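Local atomic coordinates of adenine phosphoribosyltransferase (Leishmania donovani, PDB entry 1QB7), a protein that probably catalyses the salvage of adenine, joining it to 5-phospho-alpha-D-ribose 1-diphosphate to give AMP and diphosphate. Residues Y26-P31 with C213-N218; P70-I75 with R140-D145. All coordinates share one frame; numbering follows the deposited sequence. Where two conformers were deposited one is given.

Contact 1 of 2, residues Y26-P31 with C213-N218; sequences YRWYSP and CGDSKN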
loop_
_atom_site.group_PDB
_atom_site.type_symbol
_atom_site.label_atom_id
_atom_site.label_comp_id
_atom_site.label_asym_id
_atom_site.label_seq_id
_atom_site.Cartn_x
_atom_site.Cartn_y
_atom_site.Cartn_z
ATOM N N TYR A 26 -2.250 16.710 -8.728
ATOM C CA TYR A 26 -2.079 15.636 -9.702
ATOM C C TYR A 26 -1.102 15.895 -10.837
ATOM O O TYR A 26 -0.988 17.011 -11.351
ATOM C CB TYR A 26 -3.426 15.217 -10.299
ATOM C CG TYR A 26 -3.941 13.875 -9.814
ATOM C CD1 TYR A 26 -3.175 12.713 -9.954
ATOM C CD2 TYR A 26 -5.193 13.766 -9.209
ATOM C CE1 TYR A 26 -3.644 11.475 -9.496
ATOM C CE2 TYR A 26 -5.669 12.541 -8.751
ATOM C CZ TYR A 26 -4.891 11.401 -8.895
ATOM O OH TYR A 26 -5.347 10.200 -8.409
ATOM N N ARG A 27 -0.348 14.852 -11.173
ATOM C CA ARG A 27 0.597 14.892 -12.288
ATOM C C ARG A 27 0.375 13.623 -13.082
ATOM O O ARG A 27 0.222 12.541 -12.509
ATOM C CB ARG A 27 2.055 14.948 -11.820
ATOM C CG ARG A 27 2.474 16.269 -11.200
ATOM C CD ARG A 27 2.352 17.421 -12.179
ATOM N NE ARG A 27 2.757 18.692 -11.583
ATOM C CZ ARG A 27 1.982 19.458 -10.815
ATOM N NH1 ARG A 27 0.733 19.102 -10.544
ATOM N NH2 ARG A 27 2.460 20.594 -10.327
ATOM N N TRP A 28 0.268 13.770 -14.395
ATOM C CA TRP A 28 0.088 12.623 -15.272
ATOM C C TRP A 28 1.280 12.535 -16.217
ATOM O O TRP A 28 1.956 13.536 -16.484
ATOM C CB TRP A 28 -1.236 12.699 -16.042
ATOM C CG TRP A 28 -1.380 13.872 -16.969
ATOM C CD1 TRP A 28 -2.077 15.021 -16.731
ATOM C CD2 TRP A 28 -0.865 13.983 -18.305
ATOM N NE1 TRP A 28 -2.036 15.838 -17.836
ATOM C CE2 TRP A 28 -1.300 15.225 -18.815
ATOM C CE3 TRP A 28 -0.085 13.148 -19.121
ATOM C CZ2 TRP A 28 -0.978 15.657 -20.109
ATOM C CZ3 TRP A 28 0.235 13.578 -20.409
ATOM C CH2 TRP A 28 -0.213 14.823 -20.888
ATOM N N TYR A 29 1.535 11.331 -16.714
ATOM C CA TYR A 29 2.662 11.094 -17.606
ATOM C C TYR A 29 2.239 10.333 -18.849
ATOM O O TYR A 29 1.373 9.462 -18.784
ATOM C CB TYR A 29 3.751 10.290 -16.878
ATOM C CG TYR A 29 4.313 10.980 -15.661
ATOM C CD1 TYR A 29 3.624 10.962 -14.443
ATOM C CD2 TYR A 29 5.517 11.682 -15.728
ATOM C CE1 TYR A 29 4.115 11.629 -13.332
ATOM C CE2 TYR A 29 6.019 12.350 -14.616
ATOM C CZ TYR A 29 5.310 12.320 -13.426
ATOM O OH TYR A 29 5.781 13.000 -12.337
ATOM N N SER A 30 2.856 10.668 -19.979
ATOM C CA SER A 30 2.563 9.993 -21.240
ATOM C C SER A 30 3.354 8.680 -21.245
ATOM O O SER A 30 4.245 8.493 -20.422
ATOM C CB SER A 30 2.932 10.890 -22.428
ATOM O OG SER A 30 4.312 11.191 -22.443
ATOM N N PRO A 31 3.030 7.752 -22.163
ATOM C CA PRO A 31 3.697 6.448 -22.269
ATOM C C PRO A 31 5.212 6.385 -22.086
ATOM O O PRO A 31 5.700 5.596 -21.283
ATOM C CB PRO A 31 3.272 5.969 -23.649
ATOM C CG PRO A 31 1.859 6.465 -23.721
ATOM C CD PRO A 31 2.001 7.887 -23.213
ATOM N N CYS A 213 0.775 17.860 -16.696
ATOM C CA CYS A 213 1.732 16.950 -17.317
ATOM C C CYS A 213 3.077 16.972 -16.596
ATOM O O CYS A 213 3.684 18.034 -16.432
ATOM C CB CYS A 213 1.933 17.284 -18.796
ATOM S SG CYS A 213 2.961 16.068 -19.662
ATOM N N GLY A 214 3.520 15.796 -16.154
ATOM C CA GLY A 214 4.791 15.674 -15.456
ATOM C C GLY A 214 5.959 15.265 -16.345
ATOM O O GLY A 214 7.080 15.110 -15.859
ATOM N N ASP A 215 5.696 15.077 -17.639
ATOM C CA ASP A 215 6.723 14.693 -18.611
ATOM C C ASP A 215 7.869 15.689 -18.646
ATOM O O ASP A 215 7.651 16.901 -18.564
ATOM C CB ASP A 215 6.145 14.643 -20.030
ATOM C CG ASP A 215 5.186 13.495 -20.248
ATOM O OD1 ASP A 215 5.123 12.567 -19.417
ATOM O OD2 ASP A 215 4.492 13.525 -21.281
ATOM N N SER A 216 9.090 15.182 -18.781
ATOM C CA SER A 216 10.242 16.062 -18.878
ATOM C C SER A 216 10.232 16.597 -20.300
ATOM O O SER A 216 10.259 15.822 -21.261
ATOM C CB SER A 216 11.536 15.303 -18.605
ATOM O OG SER A 216 11.588 14.891 -17.255
ATOM N N LYS A 217 10.100 17.914 -20.427
ATOM C CA LYS A 217 10.074 18.556 -21.733
ATOM C C LYS A 217 11.458 18.600 -22.366
ATOM O O LYS A 217 12.460 18.795 -21.684
ATOM C CB LYS A 217 9.510 19.973 -21.621
ATOM C CG LYS A 217 8.035 20.022 -21.293
ATOM C CD LYS A 217 7.525 21.458 -21.244
ATOM C CE LYS A 217 6.022 21.482 -20.998
ATOM N NZ LYS A 217 5.449 22.852 -20.878
ATOM N N ASN A 218 11.500 18.389 -23.676
ATOM C CA ASN A 218 12.745 18.411 -24.436
ATOM C C ASN A 218 13.804 17.478 -23.857
ATOM O O ASN A 218 14.988 17.807 -23.851
ATOM C CB ASN A 218 13.288 19.845 -24.529
ATOM C CG ASN A 218 12.326 20.795 -25.235
ATOM O OD1 ASN A 218 11.913 20.557 -26.371
ATOM N ND2 ASN A 218 11.970 21.881 -24.559
HETATM O O HOH W 1 8.077 14.349 -12.686
#
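With its CG set between the backbone N and the carbonyl carbon (chi1 62°), Trp28 lays its indole along Cys213; Cys213 SG, anti to its own N (chi1 -173°), lies with CB over the same ring face. Over the six-membered ring Cys213 CB makes a CH-pi contact, 3.6 Å from Trp28 CZ2, and the sulfur a sulfur-aromatic one, Cys213 SG lying 3.6 Å from Trp28 CH2. The backbones bridge once, at Trp28 and Cys213; Gly214 N donates to Trp28 O over 2.8 Å, almost straight at 177°, and Trp28 is also backbone-bonded to Asn212. Asp215 then takes Ser30 with both oxygens. Asp215 OD1 receives Ser30 N at 3.0 Å through its syn lone pair, while the hydroxyl Ser30 OG reaches Asp215 OD2 at 2.6 Å from above the carboxylate plane. Two donors of one residue thus hold the carboxylate against rotation. Beside them Gly214 CA lies off-centre over the Tyr29 ring, and Tyr29 OH binds a water at 2.7 Å that gives only a weak bond to Gly214 O; Tyr29 also packs on Gly108 of the second subunit. The 213-218 loop is thereby stitched to the short strand 28-29, close to the adenine pocket: Trp28 also makes a cation-pi contact with Arg40, which binds AMP. Trp28 NE1 donates to Thr209 O; strand 28-29 follows helix 17-25 and pairs antiparallel with strand 41-42.

Contact 2 of 2, residues P70-I75 with R140-D145; sequences PAPTHI and RVVLID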
loop_
_atom_site.group_PDB
_atom_site.type_symbol
_atom_site.label_atom_id
_atom_site.label_comp_id
_atom_site.label_asym_id
_atom_site.label_seq_id
_atom_site.Cartn_x
_atom_site.Cartn_y
_atom_site.Cartn_z
ATOM N N PRO A 70 -26.269 3.301 7.994
ATOM C CA PRO A 70 -25.388 2.660 8.980
ATOM C C PRO A 70 -23.917 2.792 8.575
ATOM O O PRO A 70 -23.585 2.821 7.385
ATOM C CB PRO A 70 -25.864 1.205 8.968
ATOM C CG PRO A 70 -26.307 1.008 7.546
ATOM C CD PRO A 70 -27.055 2.292 7.257
ATOM N N ALA A 71 -23.049 2.911 9.577
ATOM C CA ALA A 71 -21.616 3.071 9.359
ATOM C C ALA A 71 -20.914 1.841 8.772
ATOM O O ALA A 71 -21.331 0.699 8.997
ATOM C CB ALA A 71 -20.947 3.484 10.661
ATOM N N PRO A 72 -19.851 2.066 7.980
ATOM C CA PRO A 72 -19.093 0.969 7.366
ATOM C C PRO A 72 -18.407 0.146 8.463
ATOM O O PRO A 72 -18.064 0.675 9.520
ATOM C CB PRO A 72 -18.057 1.706 6.514
ATOM C CG PRO A 72 -18.729 3.010 6.201
ATOM C CD PRO A 72 -19.357 3.372 7.512
ATOM N N THR A 73 -18.228 -1.142 8.211
ATOM C CA THR A 73 -17.587 -2.029 9.173
ATOM C C THR A 73 -16.172 -2.384 8.739
ATOM O O THR A 73 -15.345 -2.774 9.563
ATOM C CB THR A 73 -18.389 -3.345 9.351
ATOM O OG1 THR A 73 -18.435 -4.058 8.112
ATOM C CG2 THR A 73 -19.811 -3.053 9.799
ATOM N N HIS A 74 -15.895 -2.228 7.444
ATOM C CA HIS A 74 -14.585 -2.568 6.879
ATOM C C HIS A 74 -14.214 -1.681 5.688
ATOM O O HIS A 74 -15.085 -1.182 4.970
ATOM C CB HIS A 74 -14.590 -4.010 6.321
ATOM C CG HIS A 74 -14.859 -5.086 7.333
ATOM N ND1 HIS A 74 -16.127 -5.399 7.773
ATOM C CD2 HIS A 74 -14.026 -5.969 7.934
ATOM C CE1 HIS A 74 -16.062 -6.425 8.600
ATOM N NE2 HIS A 74 -14.798 -6.790 8.714
ATOM N N ILE A 75 -12.911 -1.526 5.470
ATOM C CA ILE A 75 -12.381 -0.793 4.315
ATOM C C ILE A 75 -11.579 -1.872 3.562
ATOM O O ILE A 75 -10.778 -2.586 4.169
ATOM C CB ILE A 75 -11.388 0.336 4.700
ATOM C CG1 ILE A 75 -12.034 1.375 5.632
ATOM C CG2 ILE A 75 -10.833 0.983 3.435
ATOM C CD1 ILE A 75 -13.074 2.249 5.003
ATOM N N ARG A 140 -20.402 -4.257 6.130
ATOM C CA ARG A 140 -20.684 -3.193 5.175
ATOM C C ARG A 140 -19.302 -2.674 4.801
ATOM O O ARG A 140 -18.642 -1.981 5.576
ATOM C CB ARG A 140 -21.571 -2.133 5.823
ATOM C CG ARG A 140 -22.957 -2.673 6.187
ATOM C CD ARG A 140 -23.827 -1.639 6.892
ATOM N NE ARG A 140 -23.269 -1.229 8.181
ATOM C CZ ARG A 140 -23.400 -1.910 9.321
ATOM N NH1 ARG A 140 -24.080 -3.051 9.351
ATOM N NH2 ARG A 140 -22.854 -1.444 10.438
ATOM N N VAL A 141 -18.878 -3.045 3.599
ATOM C CA VAL A 141 -17.547 -2.747 3.095
ATOM C C VAL A 141 -17.381 -1.596 2.122
ATOM O O VAL A 141 -18.091 -1.501 1.123
ATOM C CB VAL A 141 -16.967 -4.011 2.405
ATOM C CG1 VAL A 141 -15.484 -3.840 2.110
ATOM C CG2 VAL A 141 -17.229 -5.248 3.257
ATOM N N VAL A 142 -16.403 -0.746 2.411
ATOM C CA VAL A 142 -16.064 0.367 1.541
ATOM C C VAL A 142 -14.854 -0.092 0.725
ATOM O O VAL A 142 -13.836 -0.517 1.287
ATOM C CB VAL A 142 -15.684 1.630 2.337
ATOM C CG1 VAL A 142 -15.147 2.712 1.400
ATOM C CG2 VAL A 142 -16.897 2.146 3.096
ATOM N N LEU A 143 -15.012 -0.094 -0.597
ATOM C CA LEU A 143 -13.948 -0.481 -1.527
ATOM C C LEU A 143 -13.148 0.758 -1.935
ATOM O O LEU A 143 -13.729 1.790 -2.253
ATOM C CB LEU A 143 -14.549 -1.162 -2.758
ATOM C CG LEU A 143 -15.035 -2.603 -2.636
ATOM C CD1 LEU A 143 -16.109 -2.745 -1.579
ATOM C CD2 LEU A 143 -15.545 -3.049 -3.991
ATOM N N ILE A 144 -11.820 0.667 -1.909
ATOM C CA ILE A 144 -10.992 1.819 -2.265
ATOM C C ILE A 144 -9.758 1.507 -3.129
ATOM O O ILE A 144 -9.118 0.469 -2.982
ATOM C CB ILE A 144 -10.578 2.622 -0.978
ATOM C CG1 ILE A 144 -9.931 3.963 -1.345
ATOM C CG2 ILE A 144 -9.636 1.797 -0.109
ATOM C CD1 ILE A 144 -9.810 4.933 -0.173
ATOM N N ASP A 145 -9.453 2.430 -4.039
ATOM C CA ASP A 145 -8.311 2.344 -4.948
ATOM C C ASP A 145 -8.089 3.791 -5.399
ATOM O O ASP A 145 -8.946 4.648 -5.174
ATOM C CB ASP A 145 -8.656 1.447 -6.148
ATOM C CG ASP A 145 -7.425 0.986 -6.930
ATOM O OD1 ASP A 145 -6.276 1.225 -6.494
ATOM O OD2 ASP A 145 -7.619 0.358 -7.988
#
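Arg140 reaches back along 70-75, its side chain meeting that segment mainly at the far end. From CB the chain runs extended through CG, then bends about CG-CD (chi3 -63°), with Arg140 CD 3.7 Å from Pro70 CG. That bend turns the guanidinium side-on to Ala71 O, which it grips twice, Arg140 NE at 2.9 Å and Arg140 NH2 at 3.0 Å, the oxygen lying close to the guanidinium plane. Pro70 CB covers one face of the group and Thr73 CG2 the opposite face, 3.5 Å from Arg140 NH2, each off its centre. At its backbone, Thr73 OG1 accepts Arg140 N at 2.8 Å and is also hydrogen-bonded to His74 ND1, and Thr73 N donates to Arg140 O. Beyond this the segments become neighbouring parallel strands in the central sheet of a type I phosphoribosyltransferase: Val142 N donates to His74 O over 2.9 Å, nearly straight at 173°. On one face Ile75 and Val142 lie side by side, Ile75 CD1 against Val142 CB; Pro72 CB packs on Val142 CG2 at 3.6 Å, and both side chains touch Tyr65 of helix 51-67. At the end of 140-145 stands Asp145, a magnesium ligand together with Thr153.

From the N terminus the chain passes strands 2-4 and 9-12 and helix 17-25 before reaching 26-31, the first half of contact 1, whose partner 213-218 comes only after strand 203-204. The large loop so closed contains all of contact 2, which shuts a smaller one between 70-75 and 140-145; the two nest and do not cross. Contact 2 ties strand 74-78 to strand 140-145 within the seven-stranded sheet, whereas contact 1 ties the two-stranded antiparallel sheet 28-29/41-42 to the loop leading toward the last strand, 224-226. Their centres lie about 33 Å apart, on opposite sides of the chain's centre.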